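Local coordinates for regulatory protein, TetR family (Rhodobacter sphaeroides 2.4.1, PDB 3BRU) that represses transcription of its own operon, probably by binding two operator sequences in the promoter, at residues A[109-114]-A[183-188]; A[36-41]-A[58-63]; A[83-88]-A[153-158]. All coordinates share one frame; numbering follows the deposited sequence.

Interaction 1 (A[109-114]-A[183-188]); sequences RLFTRM and EAFWIG
Thr112 and Phe185 mark the nearest backbone approach of two helical segments whose axes lie 13.9 Å apart and run almost parallel, at 12°. Their CA atoms are still 11.0 Å from each other, so large side chains have to bridge the gap. Phe111 does most of this: with CG anti to its own backbone N (chi1 159°), the ring is carried toward helix 178-199 and comes up against two aromatics there. Its CZ atom meets CH2 of Trp186 at 3.6 Å, the planes being inclined at 49° to one another. Beside this, Phe111 CE2 touches Phe185 CE2 at 4.1 Å, at the edge of the Phe185 ring. Next along, the methyl of Thr112 sits in the plane of that ring, CG2 to Phe185 CZ 3.7 Å. Both segments belong to the all-helical C-terminal domain of a TetR-family regulator, and the aromatic cluster continues outside them: Trp189 meets all three rings, while Leu92, Leu93 and Ala96 of helix 74-97 pack on Phe111. Within helix 178-199, CD2 of Phe185 lies over one face of the Trp186 indole, off-centre toward the rim, and Trp186 NE1 is hydrogen-bonded to Thr159 OG1. The hydroxyl of Thr112 turns back to its own helix, OG1 giving a 3.1 Å bond to Arg109 O, which also accepts from Arg113 N on the same face of its carbonyl plane. A serine in place of Thr112 would probably leave the Phe185 edge without its methyl neighbour and open a small gap between the helices.

Interaction 2 (A[36-41]-A[58-63]); sequences IRAGLE and KAARVP
The turn of helix that presents Ala38 to Ala60 is held by a backbone bond from Leu40 N to Ile36 O, 2.8 Å long. Facing it, the last turn of helix 53-60 comes in very close, with the CA atoms of Ala38 and Ala60 just 5.6 Å apart. Such an approach suits alanines, and three of them make the contact. Ala38 CB points at the other segment and lies 4.0 Å from Ala60 CB; it is equally near the backbone N of Ala60. Ala59 CB comes at the same methyl from the neighbouring position, 4.1 Å from Ala38 CB. No hydrogen bond joins the two segments, so one methyl set against two carries the contact. The charged groups pair along their own helix instead: Arg37 NH1 bonds Glu41 OE2 at 3.1 Å, meeting the anti side of the carboxylate, with the oxygen close to the guanidinium plane. After Ala60 the chain leaves the helix through Arg61, whose positive phi of 54° turns it toward Pro63, the N-cap of helix 64-70. This is consistent with the turn of the predicted helix-turn-helix. Helix 31-45 therefore backs the first helix of that motif: Ala59 also packs on His42 and Ala60 on Ser34, while from another side of helix 31-45 Ile36 and Leu40 rest on Leu81, Ala84 and Tyr85 of helix 74-97.

Interaction 3 (A[83-88]-A[153-158]); sequences EAYDTY and ETWQRR
Tyr85 and Trp155 meet rim to rim: the CH2 corner of the indole lies in the plane of the tyrosine ring at its edge, and Tyr85 CE2 in turn sits at the edge of the indole, near its plane. The closest pair is Tyr85 CE2 to Trp155 CH2, 3.8 Å, with Trp155 CZ2 hardly farther from CE2. Taken as whole side chains, the two cross at about a right angle. Beyond this contact, the indole meets the rings of Phe89 and Trp186. The first torsion of Trp155 sets its CG beside the backbone N (chi1 -64°), from where the ring reaches across. Asp86 CA and Thr154 CA are 9.1 Å apart. On the five-membered side, Asp86 slides past the indole in the opposite direction, its OD1 4.1 Å from Trp155 NE1 and its carboxylate plane turned 70° from the ring. That spacing is long, and the negative charge would at most weakly polarise the indole N-H. Farther along the same pair of helices, Arg158 forms a salt bridge with Asp94 and also bonds Ala90 O, adding polar ties to the aromatic contact. Helix 74-97 is the connecting helix familiar in TetR-family repressors: it starts beside the DNA-binding motif and here packs its middle against helix 143-167 of the C-terminal domain, giving the rim-to-rim contact a place at the junction of the two domains.

In the fold
Interactions 1 and 3 are neighbours, with centres about 13 Å apart, and they touch through Trp186 NE1 and Trp155 O at 3.5 Å; Gln156 packs there on both Glu183 and Trp186. Interaction 2 lies in the DNA-binding part, its centre about 29 Å from that of interaction 1 and on the other side of the chain's centre. Interaction 3 comes between them: Ile36 CG2 reaches Ala84 CB at 3.9 Å, although the centres of interactions 2 and 3 are about 22 Å apart. Helix 74-97 thus gives a continuous line of packing from the helix-turn-helix region to the C-terminal domain, where Gln156 and Glu183 also bond the second subunit.

Interaction 1 (A[109-114]-A[183-188])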
loop_
_atom_site.group_PDB
_atom_site.type_symbol
_atom_site.label_atom_id
_atom_site.label_comp_id
_atom_site.label_asym_id
_atom_site.label_seq_id
_atom_site.Cartn_x
_atom_site.Cartn_y
_atom_site.Cartn_z
ATOM N N ARG A 109 -14.687 -6.851 -13.040
ATOM C CA ARG A 109 -14.915 -7.921 -12.060
ATOM C C ARG A 109 -14.140 -9.184 -12.416
ATOM O O ARG A 109 -13.633 -9.845 -11.524
ATOM C CB ARG A 109 -16.403 -8.234 -11.929
ATOM C CG ARG A 109 -17.179 -7.085 -11.269
ATOM C CD ARG A 109 -18.672 -7.427 -11.020
ATOM N NE ARG A 109 -19.579 -6.737 -11.957
ATOM C CZ ARG A 109 -20.216 -7.301 -12.996
ATOM N NH1 ARG A 109 -21.016 -6.561 -13.767
ATOM N NH2 ARG A 109 -20.063 -8.604 -13.284
ATOM N N LEU A 110 -14.020 -9.494 -13.715
ATOM C CA LEU A 110 -13.173 -10.606 -14.162
ATOM C C LEU A 110 -11.695 -10.418 -13.779
ATOM O O LEU A 110 -11.087 -11.325 -13.249
ATOM C CB LEU A 110 -13.332 -10.880 -15.665
ATOM C CG LEU A 110 -12.445 -12.006 -16.221
ATOM C CD1 LEU A 110 -12.810 -13.426 -15.667
ATOM C CD2 LEU A 110 -12.517 -12.012 -17.707
ATOM N N PHE A 111 -11.142 -9.233 -14.028
ATOM C CA PHE A 111 -9.771 -8.919 -13.647
ATOM C C PHE A 111 -9.486 -9.149 -12.164
ATOM O O PHE A 111 -8.484 -9.785 -11.809
ATOM C CB PHE A 111 -9.371 -7.490 -14.039
ATOM C CG PHE A 111 -8.205 -6.975 -13.231
ATOM C CD1 PHE A 111 -6.917 -7.411 -13.499
ATOM C CD2 PHE A 111 -8.409 -6.104 -12.162
ATOM C CE1 PHE A 111 -5.855 -6.980 -12.729
ATOM C CE2 PHE A 111 -7.362 -5.665 -11.390
ATOM C CZ PHE A 111 -6.084 -6.096 -11.664
ATOM N N THR A 112 -10.349 -8.636 -11.304
ATOM C CA THR A 112 -10.178 -8.793 -9.843
ATOM C C THR A 112 -10.350 -10.231 -9.348
ATOM O O THR A 112 -9.721 -10.646 -8.377
ATOM C CB THR A 112 -11.082 -7.837 -9.011
ATOM O OG1 THR A 112 -12.454 -8.145 -9.249
ATOM C CG2 THR A 112 -10.807 -6.401 -9.361
ATOM N N ARG A 113 -11.187 -10.975 -10.046
ATOM C CA ARG A 113 -11.389 -12.387 -9.812
ATOM C C ARG A 113 -10.131 -13.209 -10.159
ATOM O O ARG A 113 -9.671 -14.020 -9.354
ATOM C CB ARG A 113 -12.617 -12.814 -10.603
ATOM C CG ARG A 113 -13.101 -14.223 -10.358
ATOM C CD ARG A 113 -14.612 -14.307 -10.616
ATOM N NE ARG A 113 -15.233 -15.586 -10.242
ATOM C CZ ARG A 113 -14.744 -16.504 -9.389
ATOM N NH1 ARG A 113 -15.434 -17.635 -9.184
ATOM N NH2 ARG A 113 -13.580 -16.329 -8.751
HETATM N N MSE A 114 -9.594 -12.969 -11.351
HETATM C CA MSE A 114 -8.321 -13.499 -11.849
HETATM C C MSE A 114 -7.097 -13.171 -11.014
HETATM O O MSE A 114 -6.269 -14.048 -10.756
HETATM C CB MSE A 114 -8.060 -12.992 -13.265
HETATM C CG MSE A 114 -9.019 -13.561 -14.283
HETATM SE SE MSE A 114 -8.557 -13.211 -16.151
HETATM C CE MSE A 114 -8.040 -11.340 -16.030
ATOM N N GLU A 183 -8.337 6.281 -11.085
ATOM C CA GLU A 183 -7.299 6.538 -10.148
ATOM C C GLU A 183 -7.721 6.023 -8.782
ATOM O O GLU A 183 -6.925 5.379 -8.098
ATOM C CB GLU A 183 -6.930 8.026 -10.084
ATOM C CG GLU A 183 -5.719 8.242 -9.170
ATOM C CD GLU A 183 -5.302 9.689 -9.022
ATOM O OE1 GLU A 183 -6.066 10.581 -9.465
ATOM O OE2 GLU A 183 -4.217 9.938 -8.442
ATOM N N ALA A 184 -8.953 6.308 -8.369
ATOM C CA ALA A 184 -9.421 5.773 -7.095
ATOM C C ALA A 184 -9.420 4.237 -7.081
ATOM O O ALA A 184 -8.993 3.674 -6.086
ATOM C CB ALA A 184 -10.772 6.319 -6.714
ATOM N N PHE A 185 -9.843 3.566 -8.176
ATOM C CA PHE A 185 -9.701 2.097 -8.279
ATOM C C PHE A 185 -8.267 1.591 -7.996
ATOM O O PHE A 185 -8.092 0.689 -7.180
ATOM C CB PHE A 185 -10.178 1.509 -9.630
ATOM C CG PHE A 185 -10.059 -0.007 -9.695
ATOM C CD1 PHE A 185 -11.077 -0.815 -9.205
ATOM C CD2 PHE A 185 -8.900 -0.621 -10.155
ATOM C CE1 PHE A 185 -10.958 -2.222 -9.219
ATOM C CE2 PHE A 185 -8.766 -2.021 -10.156
ATOM C CZ PHE A 185 -9.808 -2.823 -9.692
ATOM N N TRP A 186 -7.263 2.153 -8.669
ATOM C CA TRP A 186 -5.881 1.679 -8.501
ATOM C C TRP A 186 -5.249 2.017 -7.142
ATOM O O TRP A 186 -4.465 1.200 -6.592
ATOM C CB TRP A 186 -4.987 2.056 -9.711
ATOM C CG TRP A 186 -5.339 1.147 -10.873
ATOM C CD1 TRP A 186 -6.167 1.437 -11.913
ATOM C CD2 TRP A 186 -4.960 -0.233 -11.027
ATOM N NE1 TRP A 186 -6.323 0.319 -12.725
ATOM C CE2 TRP A 186 -5.594 -0.714 -12.199
ATOM C CE3 TRP A 186 -4.140 -1.112 -10.283
ATOM C CZ2 TRP A 186 -5.409 -2.025 -12.672
ATOM C CZ3 TRP A 186 -3.978 -2.423 -10.738
ATOM C CH2 TRP A 186 -4.607 -2.860 -11.924
ATOM N N ILE A 187 -5.603 3.186 -6.588
ATOM C CA ILE A 187 -5.248 3.525 -5.192
ATOM C C ILE A 187 -5.812 2.435 -4.242
ATOM O O ILE A 187 -5.093 1.868 -3.428
ATOM C CB ILE A 187 -5.812 4.919 -4.734
ATOM C CG1 ILE A 187 -5.110 6.108 -5.415
ATOM C CG2 ILE A 187 -5.828 5.024 -3.188
ATOM C CD1 ILE A 187 -5.808 7.463 -5.179
ATOM N N GLY A 188 -7.097 2.142 -4.365
ATOM C CA GLY A 188 -7.747 1.216 -3.447
ATOM C C GLY A 188 -7.345 -0.229 -3.622
ATOM O O GLY A 188 -7.153 -0.957 -2.628
#

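Interaction 2 (A[36-41]-A[58-63])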
loop_
_atom_site.group_PDB
_atom_site.type_symbol
_atom_site.label_atom_id
_atom_site.label_comp_id
_atom_site.label_asym_id
_atom_site.label_seq_id
_atom_site.Cartn_x
_atom_site.Cartn_y
_atom_site.Cartn_z
ATOM N N ILE A 36 15.256 -13.196 -13.948
ATOM C CA ILE A 36 14.001 -12.463 -13.901
ATOM C C ILE A 36 12.958 -13.171 -13.017
ATOM O O ILE A 36 12.333 -12.527 -12.144
ATOM C CB ILE A 36 13.475 -12.244 -15.305
ATOM C CG1 ILE A 36 14.447 -11.347 -16.098
ATOM C CG2 ILE A 36 12.012 -11.725 -15.282
ATOM C CD1 ILE A 36 14.450 -9.851 -15.719
ATOM N N ARG A 37 12.791 -14.482 -13.236
ATOM C CA ARG A 37 11.915 -15.327 -12.429
ATOM C C ARG A 37 12.180 -15.184 -10.924
ATOM O O ARG A 37 11.254 -14.883 -10.139
ATOM C CB ARG A 37 12.078 -16.793 -12.801
ATOM C CG ARG A 37 11.302 -17.724 -11.850
ATOM C CD ARG A 37 9.923 -18.097 -12.393
ATOM N NE ARG A 37 9.183 -16.979 -12.996
ATOM C CZ ARG A 37 8.077 -16.427 -12.482
ATOM N NH1 ARG A 37 7.570 -16.894 -11.342
ATOM N NH2 ARG A 37 7.463 -15.424 -13.118
ATOM N N ALA A 38 13.428 -15.427 -10.522
ATOM C CA ALA A 38 13.814 -15.329 -9.152
ATOM C C ALA A 38 13.602 -13.906 -8.647
ATOM O O ALA A 38 13.254 -13.714 -7.504
ATOM C CB ALA A 38 15.279 -15.750 -8.993
ATOM N N GLY A 39 13.840 -12.899 -9.490
ATOM C CA GLY A 39 13.641 -11.523 -9.109
ATOM C C GLY A 39 12.196 -11.244 -8.794
ATOM O O GLY A 39 11.903 -10.687 -7.717
ATOM N N LEU A 40 11.296 -11.612 -9.726
ATOM C CA LEU A 40 9.842 -11.434 -9.593
ATOM C C LEU A 40 9.299 -12.153 -8.390
ATOM O O LEU A 40 8.502 -11.573 -7.643
ATOM C CB LEU A 40 9.064 -11.863 -10.845
ATOM C CG LEU A 40 9.307 -11.039 -12.123
ATOM C CD1 LEU A 40 8.699 -11.684 -13.348
ATOM C CD2 LEU A 40 8.870 -9.547 -11.996
ATOM N N GLU A 41 9.741 -13.377 -8.164
ATOM C CA GLU A 41 9.257 -14.137 -7.021
ATOM C C GLU A 41 9.644 -13.511 -5.694
ATOM O O GLU A 41 8.803 -13.373 -4.814
ATOM C CB GLU A 41 9.709 -15.597 -7.086
ATOM C CG GLU A 41 9.028 -16.371 -8.221
ATOM C CD GLU A 41 9.556 -17.804 -8.382
ATOM O OE1 GLU A 41 10.495 -18.144 -7.619
ATOM O OE2 GLU A 41 9.062 -18.580 -9.270
ATOM N N LYS A 58 21.350 -17.597 -5.827
ATOM C CA LYS A 58 21.107 -18.881 -5.205
ATOM C C LYS A 58 19.741 -19.464 -5.613
ATOM O O LYS A 58 19.623 -20.641 -5.872
ATOM C CB LYS A 58 21.242 -18.762 -3.681
ATOM C CG LYS A 58 21.094 -20.082 -2.915
ATOM C CD LYS A 58 21.206 -19.871 -1.391
ATOM C CE LYS A 58 20.818 -21.140 -0.630
ATOM N NZ LYS A 58 21.588 -21.290 0.658
ATOM N N ALA A 59 18.711 -18.640 -5.681
ATOM C CA ALA A 59 17.424 -19.099 -6.175
ATOM C C ALA A 59 17.432 -19.401 -7.696
ATOM O O ALA A 59 16.871 -20.401 -8.128
ATOM C CB ALA A 59 16.328 -18.077 -5.796
ATOM N N ALA A 60 18.080 -18.549 -8.491
ATOM C CA ALA A 60 18.175 -18.724 -9.933
ATOM C C ALA A 60 19.165 -19.834 -10.346
ATOM O O ALA A 60 19.061 -20.344 -11.472
ATOM C CB ALA A 60 18.534 -17.424 -10.596
ATOM N N ARG A 61 20.087 -20.211 -9.432
ATOM C CA ARG A 61 21.148 -21.175 -9.712
ATOM C C ARG A 61 21.955 -20.752 -10.944
ATOM O O ARG A 61 22.248 -21.572 -11.816
ATOM C CB ARG A 61 20.587 -22.597 -9.884
ATOM C CG ARG A 61 19.775 -23.109 -8.694
ATOM C CD ARG A 61 19.043 -24.425 -9.007
ATOM N NE ARG A 61 17.861 -24.580 -8.152
ATOM C CZ ARG A 61 16.632 -24.179 -8.484
ATOM N NH1 ARG A 61 15.630 -24.350 -7.626
ATOM N NH2 ARG A 61 16.397 -23.609 -9.670
ATOM N N VAL A 62 22.295 -19.456 -11.026
ATOM C CA VAL A 62 23.158 -18.927 -12.102
ATOM C C VAL A 62 24.402 -18.291 -11.458
ATOM O O VAL A 62 24.303 -17.752 -10.343
ATOM C CB VAL A 62 22.460 -17.928 -13.084
ATOM C CG1 VAL A 62 20.938 -18.145 -13.169
ATOM C CG2 VAL A 62 22.764 -16.524 -12.720
ATOM N N PRO A 63 25.593 -18.449 -12.099
ATOM C CA PRO A 63 26.821 -17.774 -11.616
ATOM C C PRO A 63 26.808 -16.222 -11.669
ATOM O O PRO A 63 26.147 -15.614 -12.520
ATOM C CB PRO A 63 27.912 -18.345 -12.528
ATOM C CG PRO A 63 27.188 -18.865 -13.732
ATOM C CD PRO A 63 25.873 -19.347 -13.243
#

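Interaction 3 (A[83-88]-A[153-158])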
loop_
_atom_site.group_PDB
_atom_site.type_symbol
_atom_site.label_atom_id
_atom_site.label_comp_id
_atom_site.label_asym_id
_atom_site.label_seq_id
_atom_site.Cartn_x
_atom_site.Cartn_y
_atom_site.Cartn_z
ATOM N N GLU A 83 10.140 -3.438 -15.849
ATOM C CA GLU A 83 9.817 -3.632 -17.282
ATOM C C GLU A 83 9.250 -5.016 -17.577
ATOM O O GLU A 83 8.352 -5.150 -18.404
ATOM C CB GLU A 83 11.016 -3.345 -18.178
ATOM C CG GLU A 83 11.385 -1.882 -18.184
ATOM C CD GLU A 83 12.819 -1.575 -18.693
ATOM O OE1 GLU A 83 13.706 -2.483 -18.721
ATOM O OE2 GLU A 83 13.059 -0.394 -19.073
ATOM N N ALA A 84 9.732 -6.043 -16.883
ATOM C CA ALA A 84 9.223 -7.411 -17.130
ATOM C C ALA A 84 7.803 -7.571 -16.603
ATOM O O ALA A 84 6.943 -8.171 -17.271
ATOM C CB ALA A 84 10.157 -8.481 -16.521
ATOM N N TYR A 85 7.579 -7.031 -15.404
ATOM C CA TYR A 85 6.294 -7.050 -14.723
ATOM C C TYR A 85 5.263 -6.220 -15.499
ATOM O O TYR A 85 4.140 -6.652 -15.702
ATOM C CB TYR A 85 6.451 -6.548 -13.292
ATOM C CG TYR A 85 5.222 -6.770 -12.446
ATOM C CD1 TYR A 85 5.008 -7.994 -11.796
ATOM C CD2 TYR A 85 4.262 -5.774 -12.316
ATOM C CE1 TYR A 85 3.877 -8.205 -11.001
ATOM C CE2 TYR A 85 3.117 -5.974 -11.546
ATOM C CZ TYR A 85 2.931 -7.185 -10.897
ATOM O OH TYR A 85 1.789 -7.376 -10.164
ATOM N N ASP A 86 5.646 -5.041 -15.964
ATOM C CA ASP A 86 4.755 -4.303 -16.860
ATOM C C ASP A 86 4.264 -5.134 -18.071
ATOM O O ASP A 86 3.115 -5.026 -18.466
ATOM C CB ASP A 86 5.429 -3.038 -17.380
ATOM C CG ASP A 86 4.423 -2.036 -17.978
ATOM O OD1 ASP A 86 3.178 -2.188 -17.823
ATOM O OD2 ASP A 86 4.881 -1.056 -18.588
ATOM N N THR A 87 5.143 -5.927 -18.668
ATOM C CA THR A 87 4.808 -6.687 -19.875
ATOM C C THR A 87 3.868 -7.832 -19.548
ATOM O O THR A 87 2.873 -8.060 -20.260
ATOM C CB THR A 87 6.064 -7.211 -20.562
ATOM O OG1 THR A 87 6.765 -6.090 -21.093
ATOM C CG2 THR A 87 5.733 -8.168 -21.725
ATOM N N TYR A 88 4.145 -8.521 -18.450
ATOM C CA TYR A 88 3.385 -9.709 -18.172
ATOM C C TYR A 88 2.031 -9.357 -17.623
ATOM O O TYR A 88 1.019 -9.992 -17.981
ATOM C CB TYR A 88 4.213 -10.708 -17.360
ATOM C CG TYR A 88 5.498 -11.065 -18.158
ATOM C CD1 TYR A 88 5.429 -11.320 -19.557
ATOM C CD2 TYR A 88 6.769 -11.088 -17.543
ATOM C CE1 TYR A 88 6.566 -11.608 -20.315
ATOM C CE2 TYR A 88 7.930 -11.375 -18.291
ATOM C CZ TYR A 88 7.818 -11.635 -19.682
ATOM O OH TYR A 88 8.945 -11.944 -20.440
ATOM N N GLU A 153 0.213 4.657 -14.070
ATOM C CA GLU A 153 -0.507 5.514 -14.978
ATOM C C GLU A 153 -0.965 4.765 -16.214
ATOM O O GLU A 153 -2.043 5.053 -16.715
ATOM C CB GLU A 153 0.306 6.751 -15.309
ATOM C CG GLU A 153 0.134 7.806 -14.214
ATOM C CD GLU A 153 1.210 8.882 -14.259
ATOM O OE1 GLU A 153 2.074 8.813 -15.176
ATOM O OE2 GLU A 153 1.207 9.783 -13.374
ATOM N N THR A 154 -0.194 3.793 -16.686
ATOM C CA THR A 154 -0.666 2.944 -17.777
ATOM C C THR A 154 -1.914 2.172 -17.391
ATOM O O THR A 154 -2.901 2.152 -18.142
ATOM C CB THR A 154 0.434 1.950 -18.269
ATOM O OG1 THR A 154 1.526 2.718 -18.781
ATOM C CG2 THR A 154 -0.088 0.998 -19.404
ATOM N N TRP A 155 -1.868 1.533 -16.222
ATOM C CA TRP A 155 -2.996 0.792 -15.718
ATOM C C TRP A 155 -4.241 1.674 -15.587
ATOM O O TRP A 155 -5.363 1.247 -15.963
ATOM C CB TRP A 155 -2.636 0.160 -14.401
ATOM C CG TRP A 155 -1.534 -0.868 -14.486
ATOM C CD1 TRP A 155 -1.026 -1.474 -15.624
ATOM C CD2 TRP A 155 -0.824 -1.440 -13.383
ATOM N NE1 TRP A 155 -0.031 -2.368 -15.281
ATOM C CE2 TRP A 155 0.109 -2.374 -13.919
ATOM C CE3 TRP A 155 -0.883 -1.257 -11.982
ATOM C CZ2 TRP A 155 0.986 -3.106 -13.103
ATOM C CZ3 TRP A 155 -0.016 -1.996 -11.167
ATOM C CH2 TRP A 155 0.903 -2.910 -11.731
ATOM N N GLN A 156 -4.043 2.888 -15.058
ATOM C CA GLN A 156 -5.096 3.879 -14.894
ATOM C C GLN A 156 -5.699 4.340 -16.219
ATOM O O GLN A 156 -6.903 4.465 -16.325
ATOM C CB GLN A 156 -4.556 5.092 -14.105
ATOM C CG GLN A 156 -4.447 4.851 -12.611
ATOM C CD GLN A 156 -3.753 5.979 -11.838
ATOM O OE1 GLN A 156 -3.402 5.790 -10.675
ATOM N NE2 GLN A 156 -3.535 7.137 -12.480
ATOM N N ARG A 157 -4.869 4.578 -17.223
ATOM C CA ARG A 157 -5.352 4.937 -18.570
ATOM C C ARG A 157 -6.204 3.826 -19.205
ATOM O O ARG A 157 -7.187 4.101 -19.912
ATOM C CB ARG A 157 -4.173 5.197 -19.503
ATOM C CG ARG A 157 -3.919 6.613 -19.804
ATOM C CD ARG A 157 -2.752 6.778 -20.822
ATOM N NE ARG A 157 -1.446 6.657 -20.167
ATOM C CZ ARG A 157 -0.577 5.674 -20.393
ATOM N NH1 ARG A 157 -0.829 4.705 -21.302
ATOM N NH2 ARG A 157 0.556 5.664 -19.705
ATOM N N ARG A 158 -5.818 2.570 -18.994
ATOM C CA ARG A 158 -6.590 1.464 -19.570
ATOM C C ARG A 158 -7.956 1.360 -18.882
ATOM O O ARG A 158 -8.966 1.102 -19.524
ATOM C CB ARG A 158 -5.828 0.144 -19.464
ATOM C CG ARG A 158 -4.555 0.124 -20.281
ATOM C CD ARG A 158 -3.934 -1.275 -20.256
ATOM N NE ARG A 158 -4.739 -2.232 -21.017
ATOM C CZ ARG A 158 -4.346 -3.463 -21.363
ATOM N NH1 ARG A 158 -3.140 -3.928 -21.011
ATOM N NH2 ARG A 158 -5.165 -4.224 -22.082
#